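Local coordinates for antitoxin HipB (Escherichia coli, PDB 4Z5H), which neutralizes the toxin HipA as its antitoxin partner and, as a homodimer, binds and bends operator DNA to repress the hipBA operon promoter, at residues F56-L59 and Q60-L64. The protein carries 1 engineered substitution. Residues are numbered along the deposited sequence; the frame is centred on the assembly and turned at random.
Sequences FKIL and QSLEL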
loop_
_atom_site.group_PDB
_atom_site.type_symbol
_atom_site.label_atom_id
_atom_site.label_comp_id
_atom_site.label_asym_id
_atom_site.label_seq_id
_atom_site.Cartn_x
_atom_site.Cartn_y
_atom_site.Cartn_z
ATOM N N PHE A 56 1.282 -5.994 -2.463
ATOM C CA PHE A 56 2.682 -6.356 -2.318
ATOM C C PHE A 56 3.176 -7.398 -3.323
ATOM O O PHE A 56 4.272 -7.323 -3.777
ATOM C CB PHE A 56 3.075 -6.662 -0.873
ATOM C CG PHE A 56 3.294 -5.430 -0.049
ATOM C CD1 PHE A 56 4.474 -4.720 -0.137
ATOM C CD2 PHE A 56 2.301 -4.951 0.774
ATOM C CE1 PHE A 56 4.663 -3.570 0.593
ATOM C CE2 PHE A 56 2.483 -3.802 1.515
ATOM C CZ PHE A 56 3.657 -3.105 1.421
ATOM N N LYS A 57 2.329 -8.350 -3.653
ATOM C CA LYS A 57 2.659 -9.361 -4.629
ATOM C C LYS A 57 2.885 -8.760 -6.018
ATOM O O LYS A 57 3.845 -9.067 -6.667
ATOM C CB LYS A 57 1.585 -10.434 -4.662
ATOM C CG LYS A 57 1.629 -11.346 -3.457
ATOM C CD LYS A 57 0.602 -12.446 -3.532
ATOM C CE LYS A 57 0.788 -13.424 -2.393
ATOM N NZ LYS A 57 -0.300 -14.406 -2.395
ATOM N N ILE A 58 1.983 -7.876 -6.419
ATOM C CA ILE A 58 2.091 -7.165 -7.681
ATOM C C ILE A 58 3.346 -6.289 -7.699
ATOM O O ILE A 58 4.067 -6.280 -8.660
ATOM C CB ILE A 58 0.815 -6.369 -8.025
ATOM C CG1 ILE A 58 -0.354 -7.325 -8.240
ATOM C CG2 ILE A 58 1.012 -5.563 -9.288
ATOM C CD1 ILE A 58 -1.709 -6.681 -8.291
ATOM N N LEU A 59 3.636 -5.639 -6.583
ATOM C CA LEU A 59 4.808 -4.811 -6.481
ATOM C C LEU A 59 6.046 -5.649 -6.751
ATOM O O LEU A 59 6.881 -5.244 -7.509
ATOM C CB LEU A 59 4.940 -4.278 -5.066
ATOM C CG LEU A 59 4.738 -2.852 -4.624
ATOM C CD1 LEU A 59 5.362 -2.626 -3.265
ATOM C CD2 LEU A 59 5.107 -1.775 -5.621
ATOM N N GLN A 60 6.107 -6.840 -6.170
ATOM C CA GLN A 60 7.209 -7.753 -6.391
ATOM C C GLN A 60 7.328 -8.154 -7.868
ATOM O O GLN A 60 8.404 -8.129 -8.415
ATOM C CB GLN A 60 7.062 -9.013 -5.544
ATOM C CG GLN A 60 8.275 -9.917 -5.623
ATOM C CD GLN A 60 7.990 -11.383 -5.359
ATOM O OE1 GLN A 60 6.853 -11.802 -5.238
ATOM N NE2 GLN A 60 9.040 -12.160 -5.240
ATOM N N SER A 61 6.199 -8.429 -8.495
ATOM C CA SER A 61 6.163 -8.818 -9.894
ATOM C C SER A 61 6.735 -7.719 -10.786
ATOM O O SER A 61 7.326 -8.015 -11.782
ATOM C CB SER A 61 4.760 -9.225 -10.354
ATOM O OG SER A 61 3.966 -8.132 -10.651
ATOM N N LEU A 62 6.562 -6.469 -10.378
ATOM C CA LEU A 62 6.999 -5.319 -11.129
ATOM C C LEU A 62 8.442 -4.917 -10.801
ATOM O O LEU A 62 8.908 -3.903 -11.237
ATOM C CB LEU A 62 6.039 -4.146 -10.934
ATOM C CG LEU A 62 4.605 -4.219 -11.466
ATOM C CD1 LEU A 62 3.760 -3.058 -10.971
ATOM C CD2 LEU A 62 4.567 -4.292 -12.979
ATOM N N GLU A 63 9.114 -5.720 -9.996
ATOM C CA GLU A 63 10.457 -5.432 -9.513
ATOM C C GLU A 63 10.541 -4.123 -8.707
ATOM O O GLU A 63 11.515 -3.419 -8.744
ATOM C CB GLU A 63 11.463 -5.459 -10.671
ATOM C CG GLU A 63 11.430 -6.759 -11.434
ATOM C CD GLU A 63 12.323 -6.803 -12.663
ATOM O OE1 GLU A 63 12.701 -5.758 -13.196
ATOM O OE2 GLU A 63 12.622 -7.911 -13.110
ATOM N N LEU A 64 9.487 -3.851 -7.968
ATOM C CA LEU A 64 9.351 -2.666 -7.164
ATOM C C LEU A 64 9.218 -2.983 -5.684
ATOM O O LEU A 64 8.815 -4.050 -5.303
ATOM C CB LEU A 64 8.118 -1.871 -7.569
ATOM C CG LEU A 64 7.999 -1.308 -8.981
ATOM C CD1 LEU A 64 6.614 -0.752 -9.199
ATOM C CD2 LEU A 64 9.052 -0.264 -9.223
#
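Leu59 and Leu64 meet where helix 52-61 ends: CD2 of Leu59 lies 3.6 Å from CB of Leu64, and the two side chains cross at about a right angle. The backbone at this point forms a Schellman motif. Leu64 N hydrogen-bonds to Leu59 O at 3.0 Å. Glu63 N hydrogen-bonds to Gln60 O, also at 3.0 Å. Glu63, the C' residue, takes the positive phi (60°) that turns the chain out of the helix. One residue before Leu59, Ile58 O accepts two hydrogen bonds. Leu62 N comes to Ile58 O almost in line with the C=O bond, at 3.0 Å. Ser61 OG donates to a lone pair of Ile58 O, in the carbonyl plane, at 2.7 Å. With chi1 at 81°, OG sits between the backbone N and carbonyl carbon of the buried Ser61, turned back to the Ile58 carbonyl. The side chains of Ile58 and Leu62 lie alongside, pointing the same way. Outward, Ile58, Leu59 and Leu62 cover Met15 of helix 8-21, Ser61 and Leu62 pack on Leu29 of helix 26-33, and Lys32 NZ hydrogen-bonds to Ser61 O. The turn thus carries the chain from helix 52-61 into strand 64-70, whose Leu64 joins an antiparallel ladder with the second subunit.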